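Uncharacterized protein (Bacteroides thetaiotaomicron VPI-5482, PDB 2RLD) is of unknown function but folds as a calcium-binding four-helix bundle of the 23S rRNA-intervening sequence (S23) protein family. Local coordinates at residues Asp8-Asp13 and Asn108-Ser113; Asn77-Trp82 and Asn102-Ile107; Arg21-Tyr26 and Ser45-Gly50. All blocks are in the same frame, centred on the assembly; numbering follows the deposited sequence. Where two conformers were deposited one is given.

Contact 1: Asp8-Asp13 and Asn108-Ser113; sequences DNVVKD and NKLLIS. With CA (calcium ion), chain R.
Val10 and Val11, which rest on Leu110 and Leu111, directly follow two calcium ligands, Asp8 and Asn9, so a single turn of helix holds a metal on one side and packs into the bundle on the other. Segments 8-13 and 108-113, on helices 7-32 and 94-116, run roughly antiparallel at 147°, their axes 9.7 Å apart. Val11 points at the neighbouring helix and is buried. Its chi1 of 76° tucks CG1 between the backbone N and carbonyl carbon and leaves CG2 anti to the backbone N, where it meets Leu110 CB at 3.9 Å. The same methyl is 4.0 Å from CD2 of Leu111, whose side chain runs nearly at right angles to it. Nearer the outside, Val10 CG1 touches Leu110 CD1 at 4.2 Å. The branched valines are short and stiff; Leu110 offers its CB to Val11 and its CD1 to Val10, while the end of Leu111 reaches over to Val11. Ile53 of helix 38-57 backs both Val11 and Leu111. Asp8 binds the calcium through one oxygen, OD1, at 2.3 Å, and Asn9 adds its amide oxygen OD1 at 2.4 Å. Asp8 OD2 stays off the metal and accepts a 2.7 Å hydrogen bond from water 1, so the carboxylate holds calcium by one oxygen and steadies a ligand water through the other. A second water and the backbone carbonyl of Asp5 join the shell. Oxygen ligands of this kind, one carboxylate among neutral groups, suit calcium. The arrangement belongs to an antiparallel four-helix bundle whose first helix carries a calcium site at its N-terminal turn.

Contact 2: Asn77-Trp82 and Asn102-Ile107; sequences NETEYW and NDSTEI
Ser104 and Thr105 of helix 94-116 meet Glu80 and Thr79 of helix 62-88, the two short axes lying 9.9 Å apart and nearly antiparallel at 159°. Near the start of 102-107, Asp103 turns its carboxylate away from the partner helix, toward helix 7-32. Ser104 follows, facing the contact and buried. Its hydroxyl donates to OE2 of Glu80 over 2.8 Å, reaching the anti side of that oxygen from 24° out of the carboxylate plane. In Glu80, chi1 (-74°) sets CG beside the serine, 3.5 Å from Ser104 OG, and a bend at chi2 brings OE2 to the hydroxyl. A small hydroxyl residue suits the place, since the acid comes in this close; Thr79 presents its methyl CG2 to the serine, while its own hydroxyl bonds to the backbone O of Glu75. Thr105 is next. Its OG1 turns back to the carbonyl of Asn101, and CG2 rests 3.9 Å from Glu80 OE2. Ile107 ends the segment on Phe18 and Ile49, in the apolar interior. On the far side of 77-82, Trp82 NE1 donates to Glu78 OE2 in the indole plane, and Tyr81 CD2 sits over the indole face; Tyr81 OH bonds to Thr47 O of the third subunit. An alanine in place of Glu80 would probably cost Ser104 its acceptor across the helices and open a gap beside Thr105. A buried carboxylate that accepts from Ser104 makes this helix pairing partly polar; Arg54 of the third subunit packs nearby and might ease its charge.

Contact 3: Arg21-Tyr26 and Ser45-Gly50; sequences RIVNLY and SGTSIG. With EDO (1,2-ethanediol), chain S.
No flat group carries the packing of Ile22 and Val23 on Gly46 and Thr47; the flat groups of 21-26 point to other neighbours. The ring of Tyr26 lies against Ser39 and Leu43 of helix 38-57 and Val37 of the second subunit, and the guanidinium of Arg21 heads for helix 94-116, where NH2 bonds to Ser99 OG. The contact itself is a close pairing of consecutive members of the four-helix bundle: segments 21-26 and 45-50, on helices 7-32 and 38-57, are antiparallel at 166° with short axes 9.4 Å apart. Ile22 carries the contact. Its CG1 reaches the bare CA of Gly46 at 3.9 Å, and Ile22 CA and Gly46 CA are 5.9 Å apart. Any CB on Gly46 would point at Ile22 and run into CG1, which is why a residue without a side chain fits here. Beside it, Thr47 supplies a methyl: with chi1 at 61° OG1 sits between the backbone N and carbonyl carbon, and CG2 lies at 4.0 Å from Ile22 CG2. Val23 CG2 extends the patch, 4.3 Å from the same threonine methyl. Threonine thus serves two surroundings, its methyl joining the branched apolar residues and its hydroxyl bonding to Leu43 O one turn back. The outer side borders the second subunit, whose Trp82 packs on Thr47. A 1,2-ethanediol molecule, probably from the crystallisation liquor, also lies against this helix and bridges two hydroxyls: its O2 donates to Thr47 OG1 at 2.7 Å, and its O1 to Ser48 OG, also at 2.7 Å.

Overall arrangement
The three contacts join the four helices of one bundle pairwise. Contacts 1 and 2 share helix 94-116, with centres 13 Å apart, and Val11 CG2 touches Ile107 CG2 at 4.1 Å. Contacts 2 and 3, 10 Å apart between centres, are tied by polar bonds: Arg21 NH1 makes a salt bridge to Asp103 OD2 at 2.9 Å, and Thr79 OG1 probably hydrogen-bonds to Ser45 OG. Contacts 1 and 3 both use helix 7-32 but lie 16 Å apart between centres and do not touch. The calcium belongs to contact 1; Asp103, a ligand of a second calcium site not occupied in this chain, belongs to contact 2.

Contact 1: Asp8-Asp13 and Asn108-Ser113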
loop_
_atom_site.group_PDB
_atom_site.type_symbol
_atom_site.label_atom_id
_atom_site.label_comp_id
_atom_site.label_asym_id
_atom_site.label_seq_id
_atom_site.Cartn_x
_atom_site.Cartn_y
_atom_site.Cartn_z
ATOM N N ASP C 8 -11.035 18.278 -23.953
ATOM C CA ASP C 8 -10.937 16.906 -23.444
ATOM C C ASP C 8 -9.919 16.067 -24.223
ATOM O O ASP C 8 -9.179 15.275 -23.641
ATOM C CB ASP C 8 -12.301 16.210 -23.458
ATOM C CG ASP C 8 -12.824 16.001 -24.859
ATOM O OD1 ASP C 8 -13.219 16.999 -25.486
ATOM O OD2 ASP C 8 -12.795 14.851 -25.350
ATOM N N ASN C 9 -9.875 16.242 -25.538
ATOM C CA ASN C 9 -8.946 15.460 -26.367
ATOM C C ASN C 9 -7.509 15.886 -26.136
ATOM O O ASN C 9 -6.584 15.061 -26.153
ATOM C CB ASN C 9 -9.252 15.633 -27.856
ATOM C CG ASN C 9 -10.702 15.437 -28.168
ATOM O OD1 ASN C 9 -11.531 16.273 -27.801
ATOM N ND2 ASN C 9 -11.029 14.335 -28.827
ATOM N N VAL C 10 -7.330 17.193 -25.965
ATOM C CA VAL C 10 -6.020 17.748 -25.673
ATOM C C VAL C 10 -5.532 17.368 -24.278
ATOM O O VAL C 10 -4.356 17.053 -24.110
ATOM C CB VAL C 10 -6.011 19.277 -25.836
ATOM C CG1 VAL C 10 -4.715 19.883 -25.255
ATOM C CG2 VAL C 10 -6.186 19.636 -27.309
ATOM N N VAL C 11 -6.409 17.367 -23.278
ATOM C CA VAL C 11 -5.950 17.019 -21.928
ATOM C C VAL C 11 -5.556 15.536 -21.839
ATOM O O VAL C 11 -4.649 15.190 -21.087
ATOM C CB VAL C 11 -6.966 17.404 -20.815
ATOM C CG1 VAL C 11 -8.145 16.425 -20.764
ATOM C CG2 VAL C 11 -6.254 17.478 -19.468
ATOM N N LYS C 12 -6.223 14.676 -22.605
ATOM C CA LYS C 12 -5.828 13.274 -22.698
ATOM C C LYS C 12 -4.410 13.164 -23.230
ATOM O O LYS C 12 -3.559 12.532 -22.601
ATOM C CB LYS C 12 -6.776 12.491 -23.613
ATOM C CG LYS C 12 -6.346 11.055 -23.852
ATOM N N ASP C 13 -4.146 13.747 -24.399
ATOM C CA ASP C 13 -2.792 13.685 -24.955
ATOM C C ASP C 13 -1.745 14.295 -23.998
ATOM O O ASP C 13 -0.666 13.734 -23.796
ATOM C CB ASP C 13 -2.707 14.384 -26.309
ATOM C CG ASP C 13 -1.297 14.334 -26.891
ATOM O OD1 ASP C 13 -0.832 13.226 -27.200
ATOM O OD2 ASP C 13 -0.635 15.392 -27.002
ATOM N N ASN C 108 -4.019 20.853 -14.874
ATOM C CA ASN C 108 -4.980 21.403 -13.913
ATOM C C ASN C 108 -5.999 22.331 -14.582
ATOM O O ASN C 108 -7.210 22.228 -14.373
ATOM C CB ASN C 108 -4.272 22.228 -12.846
ATOM C CG ASN C 108 -3.588 21.390 -11.806
ATOM O OD1 ASN C 108 -3.038 20.342 -12.103
ATOM N ND2 ASN C 108 -3.611 21.864 -10.557
ATOM N N LYS C 109 -5.471 23.247 -15.382
ATOM C CA LYS C 109 -6.256 24.323 -15.981
ATOM C C LYS C 109 -7.311 23.739 -16.928
ATOM O O LYS C 109 -8.485 24.126 -16.896
ATOM C CB LYS C 109 -5.297 25.234 -16.732
ATOM C CG LYS C 109 -5.918 26.434 -17.400
ATOM C CD LYS C 109 -4.870 27.214 -18.184
ATOM C CE LYS C 109 -4.158 26.337 -19.203
ATOM N NZ LYS C 109 -3.876 27.048 -20.473
ATOM N N LEU C 110 -6.888 22.789 -17.757
ATOM C CA LEU C 110 -7.791 22.178 -18.722
ATOM C C LEU C 110 -8.871 21.342 -18.007
ATOM O O LEU C 110 -10.075 21.414 -18.344
ATOM C CB LEU C 110 -6.985 21.316 -19.695
ATOM C CG LEU C 110 -5.962 22.091 -20.541
ATOM C CD1 LEU C 110 -4.978 21.162 -21.283
ATOM C CD2 LEU C 110 -6.706 22.996 -21.509
ATOM N N LEU C 111 -8.451 20.569 -17.000
ATOM C CA LEU C 111 -9.424 19.776 -16.238
ATOM C C LEU C 111 -10.467 20.659 -15.564
ATOM O O LEU C 111 -11.667 20.369 -15.593
ATOM C CB LEU C 111 -8.738 18.902 -15.199
ATOM C CG LEU C 111 -7.854 17.787 -15.752
ATOM C CD1 LEU C 111 -7.002 17.235 -14.614
ATOM C CD2 LEU C 111 -8.698 16.690 -16.388
ATOM N N ILE C 112 -10.022 21.771 -14.998
ATOM C CA ILE C 112 -10.949 22.677 -14.329
ATOM C C ILE C 112 -11.945 23.280 -15.323
ATOM O O ILE C 112 -13.154 23.390 -15.027
ATOM C CB ILE C 112 -10.203 23.779 -13.552
ATOM C CG1 ILE C 112 -9.493 23.153 -12.351
ATOM C CG2 ILE C 112 -11.195 24.882 -13.096
ATOM C CD1 ILE C 112 -8.359 23.974 -11.801
ATOM N N SER C 113 -11.456 23.645 -16.507
ATOM C CA SER C 113 -12.309 24.212 -17.547
ATOM C C SER C 113 -13.415 23.233 -17.923
ATOM O O SER C 113 -14.596 23.561 -17.889
ATOM C CB SER C 113 -11.483 24.558 -18.790
ATOM O OG SER C 113 -12.265 25.258 -19.738
HETATM CA CA CA R . -13.820 16.865 -27.715
HETATM O O HOH W 1 -14.681 14.431 -27.209
HETATM O O HOH W 2 -14.206 15.745 -30.015
#

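Contact 2: Asn77-Trp82 and Asn102-Ile107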
loop_
_atom_site.group_PDB
_atom_site.type_symbol
_atom_site.label_atom_id
_atom_site.label_comp_id
_atom_site.label_asym_id
_atom_site.label_seq_id
_atom_site.Cartn_x
_atom_site.Cartn_y
_atom_site.Cartn_z
ATOM N N ASN C 77 -2.987 17.569 -8.429
ATOM C CA ASN C 77 -2.642 18.341 -7.254
ATOM C C ASN C 77 -1.695 17.620 -6.331
ATOM O O ASN C 77 -0.742 18.235 -5.829
ATOM C CB ASN C 77 -3.881 18.794 -6.517
ATOM C CG ASN C 77 -4.416 20.063 -7.083
ATOM O OD1 ASN C 77 -3.899 21.140 -6.773
ATOM N ND2 ASN C 77 -5.421 19.962 -7.944
ATOM N N GLU C 78 -1.892 16.317 -6.146
ATOM C CA GLU C 78 -0.932 15.561 -5.319
ATOM C C GLU C 78 0.460 15.568 -5.955
ATOM O O GLU C 78 1.479 15.732 -5.265
ATOM C CB GLU C 78 -1.408 14.131 -5.091
ATOM C CG GLU C 78 -0.522 13.441 -4.064
ATOM C CD GLU C 78 -0.793 11.974 -3.872
ATOM O OE1 GLU C 78 -1.932 11.528 -4.136
ATOM O OE2 GLU C 78 0.155 11.276 -3.443
ATOM N N THR C 79 0.497 15.419 -7.264
ATOM C CA THR C 79 1.763 15.408 -8.009
ATOM C C THR C 79 2.483 16.746 -7.781
ATOM O O THR C 79 3.688 16.779 -7.584
ATOM C CB THR C 79 1.510 15.169 -9.525
ATOM O OG1 THR C 79 0.872 13.893 -9.722
ATOM C CG2 THR C 79 2.816 15.213 -10.323
ATOM N N GLU C 80 1.729 17.836 -7.831
ATOM C CA GLU C 80 2.282 19.190 -7.598
ATOM C C GLU C 80 2.864 19.319 -6.185
ATOM O O GLU C 80 3.889 19.957 -5.979
ATOM C CB GLU C 80 1.210 20.230 -7.946
ATOM C CG GLU C 80 1.065 20.315 -9.486
ATOM C CD GLU C 80 -0.346 20.543 -10.004
ATOM O OE1 GLU C 80 -1.225 20.947 -9.212
ATOM O OE2 GLU C 80 -0.566 20.289 -11.217
ATOM N N TYR C 81 2.215 18.688 -5.219
ATOM C CA TYR C 81 2.736 18.620 -3.850
ATOM C C TYR C 81 4.089 17.935 -3.848
ATOM O O TYR C 81 5.069 18.462 -3.310
ATOM C CB TYR C 81 1.760 17.838 -2.952
ATOM C CG TYR C 81 2.312 17.469 -1.561
ATOM C CD1 TYR C 81 2.325 18.377 -0.524
ATOM C CD2 TYR C 81 2.789 16.199 -1.320
ATOM C CE1 TYR C 81 2.829 18.019 0.744
ATOM C CE2 TYR C 81 3.318 15.829 -0.075
ATOM C CZ TYR C 81 3.342 16.748 0.943
ATOM O OH TYR C 81 3.815 16.347 2.175
ATOM N N TRP C 82 4.156 16.754 -4.457
ATOM C CA TRP C 82 5.435 16.013 -4.453
ATOM C C TRP C 82 6.517 16.803 -5.189
ATOM O O TRP C 82 7.664 16.852 -4.729
ATOM C CB TRP C 82 5.303 14.579 -5.032
ATOM C CG TRP C 82 4.449 13.681 -4.171
ATOM C CD1 TRP C 82 3.210 13.162 -4.476
ATOM C CD2 TRP C 82 4.758 13.237 -2.848
ATOM N NE1 TRP C 82 2.746 12.410 -3.406
ATOM C CE2 TRP C 82 3.668 12.455 -2.398
ATOM C CE3 TRP C 82 5.858 13.437 -1.989
ATOM C CZ2 TRP C 82 3.646 11.871 -1.142
ATOM C CZ3 TRP C 82 5.843 12.827 -0.754
ATOM C CH2 TRP C 82 4.733 12.063 -0.334
ATOM N N ASN C 102 5.109 23.125 -14.755
ATOM C CA ASN C 102 4.363 23.870 -15.751
ATOM C C ASN C 102 3.487 22.936 -16.576
ATOM O O ASN C 102 2.357 23.279 -16.885
ATOM C CB ASN C 102 5.304 24.639 -16.673
ATOM C CG ASN C 102 5.875 25.883 -16.020
ATOM O OD1 ASN C 102 5.394 26.326 -14.967
ATOM N ND2 ASN C 102 6.913 26.448 -16.632
ATOM N N ASP C 103 3.996 21.753 -16.911
ATOM C CA ASP C 103 3.180 20.765 -17.626
ATOM C C ASP C 103 2.016 20.273 -16.742
ATOM O O ASP C 103 0.889 20.038 -17.230
ATOM C CB ASP C 103 4.053 19.592 -18.085
ATOM C CG ASP C 103 4.961 19.943 -19.252
ATOM O OD1 ASP C 103 4.831 21.054 -19.788
ATOM O OD2 ASP C 103 5.777 19.079 -19.673
ATOM N N SER C 104 2.300 20.078 -15.457
ATOM C CA SER C 104 1.280 19.639 -14.491
ATOM C C SER C 104 0.172 20.660 -14.382
ATOM O O SER C 104 -1.018 20.337 -14.482
ATOM C CB SER C 104 1.900 19.363 -13.118
ATOM O OG SER C 104 1.131 18.396 -12.404
ATOM N N THR C 105 0.557 21.920 -14.235
ATOM C CA THR C 105 -0.424 22.950 -13.962
ATOM C C THR C 105 -1.249 23.268 -15.222
ATOM O O THR C 105 -2.424 23.664 -15.136
ATOM C CB THR C 105 0.242 24.196 -13.341
ATOM O OG1 THR C 105 1.280 24.658 -14.196
ATOM C CG2 THR C 105 0.853 23.852 -11.988
ATOM N N GLU C 106 -0.652 23.068 -16.396
ATOM C CA GLU C 106 -1.407 23.141 -17.652
ATOM C C GLU C 106 -2.556 22.138 -17.639
ATOM O O GLU C 106 -3.637 22.437 -18.110
ATOM C CB GLU C 106 -0.483 22.883 -18.847
ATOM C CG GLU C 106 -1.174 22.829 -20.190
ATOM C CD GLU C 106 -0.205 22.565 -21.345
ATOM O OE1 GLU C 106 0.818 21.860 -21.141
ATOM O OE2 GLU C 106 -0.465 23.075 -22.458
ATOM N N ILE C 107 -2.308 20.929 -17.120
ATOM C CA ILE C 107 -3.344 19.902 -17.024
ATOM C C ILE C 107 -4.426 20.294 -16.017
ATOM O O ILE C 107 -5.626 20.105 -16.287
ATOM C CB ILE C 107 -2.724 18.492 -16.712
ATOM C CG1 ILE C 107 -1.945 17.985 -17.927
ATOM C CG2 ILE C 107 -3.784 17.477 -16.258
ATOM C CD1 ILE C 107 -1.074 16.790 -17.635
#

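Contact 3: Arg21-Tyr26 and Ser45-Gly50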
loop_
_atom_site.group_PDB
_atom_site.type_symbol
_atom_site.label_atom_id
_atom_site.label_comp_id
_atom_site.label_asym_id
_atom_site.label_seq_id
_atom_site.Cartn_x
_atom_site.Cartn_y
_atom_site.Cartn_z
ATOM N N ARG C 21 6.941 11.757 -18.847
ATOM C CA ARG C 21 7.869 12.607 -18.127
ATOM C C ARG C 21 7.987 12.140 -16.668
ATOM O O ARG C 21 9.086 12.131 -16.102
ATOM C CB ARG C 21 7.415 14.057 -18.173
ATOM C CG ARG C 21 7.429 14.659 -19.585
ATOM C CD ARG C 21 7.637 16.181 -19.508
ATOM N NE ARG C 21 8.990 16.545 -19.091
ATOM C CZ ARG C 21 9.355 17.778 -18.736
ATOM N NH1 ARG C 21 8.465 18.768 -18.728
ATOM N NH2 ARG C 21 10.600 18.018 -18.355
ATOM N N ILE C 22 6.864 11.751 -16.060
ATOM C CA ILE C 22 6.878 11.253 -14.695
ATOM C C ILE C 22 7.677 9.948 -14.578
ATOM O O ILE C 22 8.436 9.742 -13.604
ATOM C CB ILE C 22 5.440 11.144 -14.145
ATOM C CG1 ILE C 22 4.874 12.549 -13.916
ATOM C CG2 ILE C 22 5.415 10.265 -12.853
ATOM C CD1 ILE C 22 5.603 13.310 -12.765
ATOM N N VAL C 23 7.542 9.075 -15.565
ATOM C CA VAL C 23 8.379 7.869 -15.593
ATOM C C VAL C 23 9.859 8.229 -15.639
ATOM O O VAL C 23 10.690 7.645 -14.919
ATOM C CB VAL C 23 7.986 6.909 -16.728
ATOM C CG1 VAL C 23 8.984 5.785 -16.907
ATOM C CG2 VAL C 23 6.640 6.310 -16.471
ATOM N N ASN C 24 10.219 9.169 -16.500
ATOM C CA ASN C 24 11.622 9.611 -16.555
ATOM C C ASN C 24 12.125 10.225 -15.252
ATOM O O ASN C 24 13.278 9.980 -14.829
ATOM C CB ASN C 24 11.810 10.572 -17.733
ATOM C CG ASN C 24 11.772 9.867 -19.079
ATOM O OD1 ASN C 24 12.011 8.665 -19.178
ATOM N ND2 ASN C 24 11.489 10.632 -20.134
ATOM N N LEU C 25 11.277 11.019 -14.596
ATOM C CA LEU C 25 11.610 11.594 -13.317
ATOM C C LEU C 25 11.825 10.520 -12.272
ATOM O O LEU C 25 12.710 10.641 -11.432
ATOM C CB LEU C 25 10.520 12.556 -12.852
ATOM C CG LEU C 25 10.765 13.218 -11.493
ATOM C CD1 LEU C 25 12.054 14.088 -11.495
ATOM C CD2 LEU C 25 9.524 14.035 -11.065
ATOM N N TYR C 26 10.974 9.506 -12.287
ATOM C CA TYR C 26 11.123 8.370 -11.373
ATOM C C TYR C 26 12.454 7.690 -11.532
ATOM O O TYR C 26 13.180 7.462 -10.546
ATOM C CB TYR C 26 9.987 7.382 -11.573
ATOM C CG TYR C 26 10.100 6.175 -10.694
ATOM C CD1 TYR C 26 9.723 6.232 -9.370
ATOM C CD2 TYR C 26 10.602 4.987 -11.185
ATOM C CE1 TYR C 26 9.842 5.153 -8.552
ATOM C CE2 TYR C 26 10.697 3.880 -10.386
ATOM C CZ TYR C 26 10.325 3.959 -9.073
ATOM O OH TYR C 26 10.425 2.863 -8.245
ATOM N N SER C 45 0.991 9.101 -8.484
ATOM C CA SER C 45 0.075 10.205 -8.679
ATOM C C SER C 45 0.205 10.767 -10.089
ATOM O O SER C 45 -0.800 10.992 -10.748
ATOM C CB SER C 45 0.236 11.290 -7.593
ATOM O OG SER C 45 1.461 12.005 -7.661
ATOM N N GLY C 46 1.431 10.884 -10.586
ATOM C CA GLY C 46 1.681 11.544 -11.870
ATOM C C GLY C 46 1.153 10.736 -13.049
ATOM O O GLY C 46 0.701 11.298 -14.040
ATOM N N THR C 47 1.242 9.419 -12.959
ATOM C CA THR C 47 0.730 8.552 -14.027
ATOM C C THR C 47 -0.760 8.280 -13.894
ATOM O O THR C 47 -1.440 7.960 -14.893
ATOM C CB THR C 47 1.519 7.191 -14.096
ATOM O OG1 THR C 47 1.351 6.499 -12.859
ATOM C CG2 THR C 47 3.005 7.443 -14.420
ATOM N N SER C 48 -1.307 8.484 -12.693
ATOM C CA SER C 48 -2.735 8.246 -12.432
ATOM C C SER C 48 -3.622 9.356 -13.016
ATOM O O SER C 48 -4.818 9.145 -13.221
ATOM C CB SER C 48 -3.008 8.088 -10.939
ATOM O OG SER C 48 -2.407 6.900 -10.415
ATOM N N ILE C 49 -3.055 10.541 -13.240
ATOM C CA ILE C 49 -3.797 11.628 -13.908
ATOM C C ILE C 49 -4.367 11.078 -15.239
ATOM O O ILE C 49 -5.587 11.049 -15.446
ATOM C CB ILE C 49 -2.897 12.862 -14.176
ATOM C CG1 ILE C 49 -2.252 13.380 -12.879
ATOM C CG2 ILE C 49 -3.674 14.017 -14.860
ATOM C CD1 ILE C 49 -1.177 14.448 -13.126
ATOM N N GLY C 50 -3.490 10.558 -16.106
ATOM C CA GLY C 50 -3.928 10.028 -17.426
ATOM C C GLY C 50 -4.863 8.837 -17.313
ATOM O O GLY C 50 -5.805 8.699 -18.107
HETATM C C1 EDO S . -2.993 4.045 -12.797
HETATM O O1 EDO S . -3.655 5.049 -12.009
HETATM C C2 EDO S . -1.657 4.586 -13.303
HETATM O O2 EDO S . -0.778 4.909 -12.204
#